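Local coordinates for protein Sso-CP2 metallo-carboxypetidase (Sulfolobus solfataricus, PDB 4MMO) that probably acts as a zinc-dependent carboxypeptidase of the M20 family, trimming residues from the C-terminal ends of peptides, at residues Asp168-Leu182 against Thr369-Met383. Residues are numbered along the deposited sequence; the frame is centred on the assembly and turned at random.
Sequences DPKGRPQIVLGVKGL and TEPQVIPNSAGTQPM. With SO4 (sulfate ion), chain D.
The guanidinium of R172 is stacked on the side-chain amide of Q372, the two planes 18° apart and Q372 CD 3.5 Å above the guanidinium plane, displaced toward its rim. K170 CD lies over the opposite face, and D168 OD1 sits in plane at the edge. D168 OD2 takes a salt bridge from R172 NH2 (2.6 Å), which also pairs with D249. The bend of the Q372 chain at chi2 (-59°) lays its amide back over R172, where NE2 donates to E370 O at 3.0 Å, fixing the rotation of the amide. With an alanine in place of R172, D168 would probably lose its charge mate and the Q372 amide the flat group it stacks on. From here strands 174-176 and 372-374 run parallel as a two-stranded sheet, with Q372 N, I175 N, I374 N and L177 N each donating across it. I175 and V373 share one face, V373 CG2 lying against I175 CB; V176 and I374 meet on the other. P173, I175 and L177 pack on helix 354-367. Past L177 the chain continues into strand 178-190 of the antiparallel sheet, consistent with the link between the catalytic and dimerisation domains of M20 peptidases. G178, where P375 O and N376 CB would crowd a side chain, has M383 SD 3.6 Å from its CA. V179 packs on Q381, whose OE1 accepts from the backbone of zinc ligand E163. T380 OG1 donates to K180 O from above the carbonyl plane (3.1 Å); a sulfate, probably from the crystallisation liquor, lies near T380 N, R311 and, on the second subunit, H197.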
ATOM      1  N   ASP A 168      -2.975  -5.997 -34.006  1.00 50.95           N
ATOM      2  CA  ASP A 168      -2.166  -4.924 -33.443  1.00 41.33           C
ATOM      3  C   ASP A 168      -2.863  -3.583 -33.702  1.00 51.90           C
ATOM      4  O   ASP A 168      -3.929  -3.562 -34.318  1.00 54.44           O
ATOM      5  CB  ASP A 168      -0.747  -4.988 -34.028  1.00 49.84           C
ATOM      6  CG  ASP A 168      -0.638  -4.372 -35.421  1.00 53.95           C
ATOM      7  OD1 ASP A 168      -1.658  -4.259 -36.135  1.00 41.28           O
ATOM      8  OD2 ASP A 168       0.495  -4.014 -35.809  1.00 61.67           O
ATOM      9  N   PRO A 169      -2.284  -2.466 -33.219  1.00 62.24           N
ATOM     10  CA  PRO A 169      -2.924  -1.154 -33.396  1.00 64.27           C
ATOM     11  C   PRO A 169      -3.222  -0.785 -34.853  1.00 69.64           C
ATOM     12  O   PRO A 169      -4.170  -0.043 -35.100  1.00 66.12           O
ATOM     13  CB  PRO A 169      -1.895  -0.185 -32.809  1.00 59.97           C
ATOM     14  CG  PRO A 169      -1.165  -0.988 -31.799  1.00 63.44           C
ATOM     15  CD  PRO A 169      -1.082  -2.374 -32.372  1.00 67.18           C
ATOM     16  N   LYS A 170      -2.430  -1.292 -35.794  1.00 70.10           N
ATOM     17  CA  LYS A 170      -2.652  -1.015 -37.211  1.00 73.94           C
ATOM     18  C   LYS A 170      -3.686  -1.961 -37.814  1.00 69.39           C
ATOM     19  O   LYS A 170      -4.111  -1.779 -38.955  1.00 74.73           O
ATOM     20  CB  LYS A 170      -1.339  -1.118 -37.991  1.00 77.86           C
ATOM     21  CG  LYS A 170      -0.376   0.037 -37.754  1.00 79.01           C
ATOM     22  CD  LYS A 170      -0.187   0.875 -39.007  1.00 87.38           C
ATOM     23  CE  LYS A 170       0.880   1.942 -38.813  1.00 93.48           C
ATOM     24  NZ  LYS A 170       2.249   1.434 -39.096  1.00 93.21           N
ATOM     25  N   GLY A 171      -4.082  -2.975 -37.048  1.00 59.51           N
ATOM     26  CA  GLY A 171      -5.085  -3.926 -37.492  1.00 50.91           C
ATOM     27  C   GLY A 171      -4.498  -5.139 -38.189  1.00 52.17           C
ATOM     28  O   GLY A 171      -5.216  -5.900 -38.839  1.00 44.70           O
ATOM     29  N   ARG A 172      -3.190  -5.325 -38.054  1.00 42.91           N
ATOM     30  CA  ARG A 172      -2.513  -6.474 -38.638  1.00 51.04           C
ATOM     31  C   ARG A 172      -2.519  -7.637 -37.656  1.00 48.38           C
ATOM     32  O   ARG A 172      -2.347  -7.431 -36.454  1.00 37.30           O
ATOM     33  CB  ARG A 172      -1.075  -6.110 -38.988  1.00 56.56           C
ATOM     34  CG  ARG A 172      -0.959  -5.025 -40.043  1.00 61.75           C
ATOM     35  CD  ARG A 172       0.412  -4.378 -40.035  1.00 68.57           C
ATOM     36  NE  ARG A 172       0.676  -3.698 -38.771  1.00 75.08           N
ATOM     37  CZ  ARG A 172       1.740  -2.939 -38.534  1.00 83.31           C
ATOM     38  NH1 ARG A 172       2.654  -2.750 -39.475  1.00 88.08           N
ATOM     39  NH2 ARG A 172       1.887  -2.366 -37.347  1.00 71.15           N
ATOM     40  N   PRO A 173      -2.714  -8.869 -38.156  1.00 53.11           N
ATOM     41  CA  PRO A 173      -2.657 -10.016 -37.244  1.00 42.20           C
ATOM     42  C   PRO A 173      -1.264 -10.183 -36.644  1.00 46.72           C
ATOM     43  O   PRO A 173      -0.279  -9.800 -37.279  1.00 50.92           O
ATOM     44  CB  PRO A 173      -3.008 -11.202 -38.145  1.00 37.46           C
ATOM     45  CG  PRO A 173      -2.655 -10.751 -39.529  1.00 50.21           C
ATOM     46  CD  PRO A 173      -2.934  -9.282 -39.554  1.00 50.48           C
ATOM     47  N   GLN A 174      -1.192 -10.741 -35.437  1.00 41.28           N
ATOM     48  CA  GLN A 174       0.078 -10.912 -34.738  1.00 43.06           C
ATOM     49  C   GLN A 174       0.438 -12.380 -34.542  1.00 43.91           C
ATOM     50  O   GLN A 174      -0.417 -13.209 -34.232  1.00 48.62           O
ATOM     51  CB  GLN A 174       0.041 -10.196 -33.389  1.00 38.26           C
ATOM     52  CG  GLN A 174      -0.041  -8.685 -33.513  1.00 43.53           C
ATOM     53  CD  GLN A 174      -0.038  -7.992 -32.174  1.00 57.08           C
ATOM     54  OE1 GLN A 174       0.830  -7.169 -31.893  1.00 76.66           O
ATOM     55  NE2 GLN A 174      -1.020  -8.315 -31.338  1.00 54.49           N
ATOM     56  N   ILE A 175       1.717 -12.681 -34.739  1.00 33.45           N
ATOM     57  CA  ILE A 175       2.256 -14.020 -34.552  1.00 34.39           C
ATOM     58  C   ILE A 175       3.307 -13.920 -33.458  1.00 35.09           C
ATOM     59  O   ILE A 175       4.262 -13.151 -33.576  1.00 44.78           O
ATOM     60  CB  ILE A 175       2.926 -14.560 -35.836  1.00 37.62           C
ATOM     61  CG1 ILE A 175       2.003 -14.408 -37.052  1.00 38.24           C
ATOM     62  CG2 ILE A 175       3.348 -16.013 -35.654  1.00 30.68           C
ATOM     63  CD1 ILE A 175       0.736 -15.208 -36.985  1.00 46.98           C
ATOM     64  N   VAL A 176       3.127 -14.696 -32.395  1.00 48.93           N
ATOM     65  CA  VAL A 176       3.982 -14.588 -31.220  1.00 45.07           C
ATOM     66  C   VAL A 176       4.665 -15.921 -30.927  1.00 38.86           C
ATOM     67  O   VAL A 176       4.006 -16.938 -30.710  1.00 37.27           O
ATOM     68  CB  VAL A 176       3.167 -14.119 -30.012  1.00 38.19           C
ATOM     69  CG1 VAL A 176       4.077 -13.829 -28.829  1.00 37.69           C
ATOM     70  CG2 VAL A 176       2.357 -12.872 -30.384  1.00 34.07           C
ATOM     71  N   LEU A 177       5.994 -15.897 -30.913  1.00 32.40           N
ATOM     72  CA  LEU A 177       6.794 -17.115 -30.860  1.00 31.67           C
ATOM     73  C   LEU A 177       7.330 -17.424 -29.466  1.00 42.52           C
ATOM     74  O   LEU A 177       8.324 -18.140 -29.330  1.00 38.80           O
ATOM     75  CB  LEU A 177       7.975 -16.995 -31.826  1.00 34.24           C
ATOM     76  CG  LEU A 177       7.632 -16.551 -33.248  1.00 31.54           C
ATOM     77  CD1 LEU A 177       8.880 -16.570 -34.115  1.00 37.64           C
ATOM     78  CD2 LEU A 177       6.552 -17.432 -33.849  1.00 30.64           C
ATOM     79  N   GLY A 178       6.689 -16.891 -28.432  1.00 31.61           N
ATOM     80  CA  GLY A 178       7.148 -17.149 -27.080  1.00 26.88           C
ATOM     81  C   GLY A 178       6.513 -16.282 -26.012  1.00 37.11           C
ATOM     82  O   GLY A 178       5.585 -15.522 -26.273  1.00 34.31           O
ATOM     83  N   VAL A 179       7.026 -16.411 -24.794  1.00 35.62           N
ATOM     84  CA  VAL A 179       6.558 -15.621 -23.663  1.00 29.53           C
ATOM     85  C   VAL A 179       7.690 -15.378 -22.679  1.00 32.27           C
ATOM     86  O   VAL A 179       8.647 -16.148 -22.615  1.00 35.90           O
ATOM     87  CB  VAL A 179       5.432 -16.342 -22.897  1.00 26.23           C
ATOM     88  CG1 VAL A 179       4.220 -16.538 -23.780  1.00 31.93           C
ATOM     89  CG2 VAL A 179       5.919 -17.685 -22.363  1.00 26.30           C
ATOM     90  N   LYS A 180       7.572 -14.312 -21.898  1.00 37.65           N
ATOM     91  CA  LYS A 180       8.461 -14.115 -20.769  1.00 32.26           C
ATOM     92  C   LYS A 180       8.004 -15.020 -19.634  1.00 38.67           C
ATOM     93  O   LYS A 180       6.825 -15.364 -19.543  1.00 35.57           O
ATOM     94  CB  LYS A 180       8.457 -12.657 -20.325  1.00 28.15           C
ATOM     95  CG  LYS A 180       9.180 -11.720 -21.283  1.00 28.83           C
ATOM     96  CD  LYS A 180       9.438 -10.375 -20.633  1.00 34.59           C
ATOM     97  CE  LYS A 180       9.976  -9.358 -21.622  1.00 32.05           C
ATOM     98  NZ  LYS A 180      10.229  -8.043 -20.957  1.00 39.97           N
ATOM     99  N   GLY A 181       8.946 -15.422 -18.788  1.00 38.23           N
ATOM    100  CA  GLY A 181       8.632 -16.231 -17.627  1.00 32.62           C
ATOM    101  C   GLY A 181       8.086 -15.360 -16.517  1.00 40.94           C
ATOM    102  O   GLY A 181       7.935 -14.151 -16.693  1.00 36.89           O
ATOM    103  N   LEU A 182       7.802 -15.965 -15.367  1.00 36.53           N
ATOM    104  CA  LEU A 182       7.190 -15.231 -14.274  1.00 42.77           C
ATOM    105  C   LEU A 182       7.474 -15.833 -12.905  1.00 40.54           C
ATOM    106  O   LEU A 182       7.530 -17.050 -12.746  1.00 50.58           O
ATOM    107  CB  LEU A 182       5.678 -15.146 -14.494  1.00 44.96           C
ATOM    108  CG  LEU A 182       4.892 -14.257 -13.530  1.00 42.85           C
ATOM    109  CD1 LEU A 182       5.419 -12.831 -13.525  1.00 44.77           C
ATOM    110  CD2 LEU A 182       3.429 -14.273 -13.919  1.00 48.89           C
ATOM    111  N   THR A 369      -2.986  -8.379 -45.144  1.00 55.55           N
ATOM    112  CA  THR A 369      -1.869  -7.513 -44.780  1.00 45.46           C
ATOM    113  C   THR A 369      -0.707  -8.360 -44.274  1.00 46.68           C
ATOM    114  O   THR A 369      -0.814  -9.581 -44.193  1.00 55.78           O
ATOM    115  CB  THR A 369      -2.268  -6.476 -43.715  1.00 74.93           C
ATOM    116  OG1 THR A 369      -1.145  -5.638 -43.419  1.00 94.64           O
ATOM    117  CG2 THR A 369      -2.748  -7.160 -42.439  1.00 68.26           C
ATOM    118  N   GLU A 370       0.401  -7.710 -43.939  1.00 52.18           N
ATOM    119  CA  GLU A 370       1.592  -8.424 -43.499  1.00 60.75           C
ATOM    120  C   GLU A 370       1.501  -8.749 -42.007  1.00 54.73           C
ATOM    121  O   GLU A 370       1.426  -7.838 -41.184  1.00 50.28           O
ATOM    122  CB  GLU A 370       2.841  -7.580 -43.770  1.00 65.89           C
ATOM    123  CG  GLU A 370       4.139  -8.375 -43.753  1.00 86.56           C
ATOM    124  CD  GLU A 370       4.230  -9.374 -44.893  1.00105.29           C
ATOM    125  OE1 GLU A 370       3.693  -9.087 -45.987  1.00 98.86           O
ATOM    126  OE2 GLU A 370       4.830 -10.450 -44.695  1.00110.56           O
ATOM    127  N   PRO A 371       1.501 -10.045 -41.649  1.00 42.95           N
ATOM    128  CA  PRO A 371       1.471 -10.402 -40.224  1.00 45.47           C
ATOM    129  C   PRO A 371       2.700  -9.908 -39.469  1.00 52.11           C
ATOM    130  O   PRO A 371       3.815 -10.013 -39.975  1.00 57.08           O
ATOM    131  CB  PRO A 371       1.459 -11.934 -40.243  1.00 43.44           C
ATOM    132  CG  PRO A 371       0.933 -12.302 -41.581  1.00 57.73           C
ATOM    133  CD  PRO A 371       1.431 -11.241 -42.510  1.00 47.84           C
ATOM    134  N   GLN A 372       2.490  -9.380 -38.268  1.00 50.82           N
ATOM    135  CA  GLN A 372       3.587  -8.906 -37.438  1.00 40.10           C
ATOM    136  C   GLN A 372       4.060 -10.021 -36.510  1.00 40.79           C
ATOM    137  O   GLN A 372       3.291 -10.548 -35.710  1.00 46.74           O
ATOM    138  CB  GLN A 372       3.150  -7.679 -36.640  1.00 42.13           C
ATOM    139  CG  GLN A 372       2.691  -6.524 -37.520  1.00 55.18           C
ATOM    140  CD  GLN A 372       3.770  -6.067 -38.485  1.00 67.77           C
ATOM    141  OE1 GLN A 372       4.819  -5.570 -38.067  1.00 57.20           O
ATOM    142  NE2 GLN A 372       3.529  -6.252 -39.782  1.00 56.55           N
ATOM    143  N   VAL A 373       5.335 -10.372 -36.639  1.00 35.47           N
ATOM    144  CA  VAL A 373       5.915 -11.521 -35.957  1.00 30.72           C
ATOM    145  C   VAL A 373       6.890 -11.035 -34.894  1.00 35.67           C
ATOM    146  O   VAL A 373       7.858 -10.342 -35.212  1.00 42.08           O
ATOM    147  CB  VAL A 373       6.684 -12.421 -36.958  1.00 39.14           C
ATOM    148  CG1 VAL A 373       7.157 -13.710 -36.291  1.00 29.15           C
ATOM    149  CG2 VAL A 373       5.816 -12.743 -38.163  1.00 42.87           C
ATOM    150  N   ILE A 374       6.633 -11.383 -33.634  1.00 40.11           N
ATOM    151  CA  ILE A 374       7.552 -11.042 -32.546  1.00 39.17           C
ATOM    152  C   ILE A 374       8.053 -12.310 -31.857  1.00 37.84           C
ATOM    153  O   ILE A 374       7.345 -13.315 -31.811  1.00 38.71           O
ATOM    154  CB  ILE A 374       6.906 -10.090 -31.526  1.00 60.93           C
ATOM    155  CG1 ILE A 374       5.583 -10.663 -31.013  1.00 65.05           C
ATOM    156  CG2 ILE A 374       6.686  -8.729 -32.165  1.00 61.28           C
ATOM    157  CD1 ILE A 374       4.976  -9.869 -29.870  1.00 77.78           C
ATOM    158  N   PRO A 375       9.287 -12.273 -31.329  1.00 44.96           N
ATOM    159  CA  PRO A 375       9.892 -13.487 -30.768  1.00 33.98           C
ATOM    160  C   PRO A 375       9.233 -13.941 -29.465  1.00 37.91           C
ATOM    161  O   PRO A 375       9.340 -15.113 -29.101  1.00 31.69           O
ATOM    162  CB  PRO A 375      11.345 -13.072 -30.526  1.00 45.17           C
ATOM    163  CG  PRO A 375      11.291 -11.598 -30.333  1.00 46.82           C
ATOM    164  CD  PRO A 375      10.176 -11.104 -31.204  1.00 47.10           C
ATOM    165  N   ASN A 376       8.565 -13.021 -28.776  1.00 37.07           N
ATOM    166  CA  ASN A 376       7.830 -13.343 -27.554  1.00 33.23           C
ATOM    167  C   ASN A 376       6.993 -12.157 -27.114  1.00 40.76           C
ATOM    168  O   ASN A 376       7.275 -11.021 -27.489  1.00 31.24           O
ATOM    169  CB  ASN A 376       8.781 -13.738 -26.423  1.00 32.45           C
ATOM    170  CG  ASN A 376       9.734 -12.619 -26.047  1.00 42.61           C
ATOM    171  OD1 ASN A 376      10.824 -12.501 -26.609  1.00 39.80           O
ATOM    172  ND2 ASN A 376       9.329 -11.792 -25.088  1.00 34.65           N
ATOM    173  N   SER A 377       5.961 -12.424 -26.319  1.00 41.10           N
ATOM    174  CA  SER A 377       5.127 -11.364 -25.772  1.00 37.42           C
ATOM    175  C   SER A 377       5.813 -10.739 -24.563  1.00 38.85           C
ATOM    176  O   SER A 377       6.711 -11.335 -23.969  1.00 40.89           O
ATOM    177  CB  SER A 377       3.761 -11.917 -25.366  1.00 42.86           C
ATOM    178  OG  SER A 377       3.902 -13.001 -24.464  1.00 43.42           O
ATOM    179  N   ALA A 378       5.391  -9.531 -24.211  1.00 44.15           N
ATOM    180  CA  ALA A 378       5.898  -8.869 -23.017  1.00 39.20           C
ATOM    181  C   ALA A 378       5.323  -9.558 -21.786  1.00 39.05           C
ATOM    182  O   ALA A 378       5.904  -9.509 -20.702  1.00 41.81           O
ATOM    183  CB  ALA A 378       5.517  -7.400 -23.030  1.00 35.05           C
ATOM    184  N   GLY A 379       4.178 -10.208 -21.972  1.00 37.86           N
ATOM    185  CA  GLY A 379       3.481 -10.876 -20.889  1.00 29.98           C
ATOM    186  C   GLY A 379       3.792 -12.356 -20.800  1.00 38.98           C
ATOM    187  O   GLY A 379       4.738 -12.847 -21.427  1.00 40.85           O
ATOM    188  N   THR A 380       2.976 -13.065 -20.025  1.00 33.28           N
ATOM    189  CA  THR A 380       3.245 -14.454 -19.666  1.00 36.85           C
ATOM    190  C   THR A 380       2.059 -15.351 -19.991  1.00 45.76           C
ATOM    191  O   THR A 380       0.912 -14.911 -19.997  1.00 45.42           O
ATOM    192  CB  THR A 380       3.581 -14.573 -18.164  1.00 27.93           C
ATOM    193  OG1 THR A 380       4.774 -13.832 -17.884  1.00 42.78           O
ATOM    194  CG2 THR A 380       3.789 -16.034 -17.746  1.00 27.73           C
ATOM    195  N   GLN A 381       2.360 -16.617 -20.252  1.00 49.45           N
ATOM    196  CA  GLN A 381       1.370 -17.612 -20.627  1.00 42.31           C
ATOM    197  C   GLN A 381       2.044 -18.963 -20.369  1.00 28.63           C
ATOM    198  O   GLN A 381       3.271 -19.041 -20.382  1.00 42.42           O
ATOM    199  CB  GLN A 381       1.005 -17.424 -22.106  1.00 58.77           C
ATOM    200  CG  GLN A 381      -0.226 -18.172 -22.583  1.00 72.34           C
ATOM    201  CD  GLN A 381      -0.616 -17.883 -24.034  1.00 68.41           C
ATOM    202  OE1 GLN A 381      -1.537 -18.509 -24.558  1.00 54.45           O
ATOM    203  NE2 GLN A 381       0.074 -16.939 -24.683  1.00 58.81           N
ATOM    204  N   PRO A 382       1.264 -20.029 -20.105  1.00 39.19           N
ATOM    205  CA  PRO A 382       1.931 -21.294 -19.754  1.00 37.48           C
ATOM    206  C   PRO A 382       2.512 -22.070 -20.949  1.00 35.10           C
ATOM    207  O   PRO A 382       2.521 -23.303 -20.956  1.00 34.75           O
ATOM    208  CB  PRO A 382       0.819 -22.086 -19.052  1.00 39.84           C
ATOM    209  CG  PRO A 382      -0.440 -21.553 -19.631  1.00 44.06           C
ATOM    210  CD  PRO A 382      -0.190 -20.093 -19.865  1.00 37.18           C
ATOM    211  N   MET A 383       3.017 -21.341 -21.941  1.00 32.78           N
ATOM    212  CA  MET A 383       3.669 -21.940 -23.099  1.00 35.06           C
ATOM    213  C   MET A 383       4.824 -22.834 -22.664  1.00 31.01           C
ATOM    214  O   MET A 383       5.081 -23.876 -23.271  1.00 35.56           O
ATOM    215  CB  MET A 383       4.187 -20.834 -24.015  1.00 33.83           C
ATOM    216  CG  MET A 383       4.627 -21.284 -25.392  1.00 38.22           C
ATOM    217  SD  MET A 383       4.818 -19.855 -26.481  1.00 43.48           S
ATOM    218  CE  MET A 383       5.519 -20.614 -27.941  1.00 62.25           C
TER
HETATM  219  S   SO4 D 502       0.046 -11.809 -18.310  1.00104.96           S
HETATM  220  O1  SO4 D 502      -0.371 -11.143 -17.081  1.00111.39           O
HETATM  221  O2  SO4 D 502      -0.711 -13.059 -18.489  1.00113.39           O
HETATM  222  O3  SO4 D 502      -0.131 -10.811 -19.373  1.00 74.18           O
HETATM  223  O4  SO4 D 502       1.461 -12.156 -18.246  1.00 99.02           O
HETATM  224  O   HOH W   1       7.736  -7.512 -19.627  1.00 39.33           O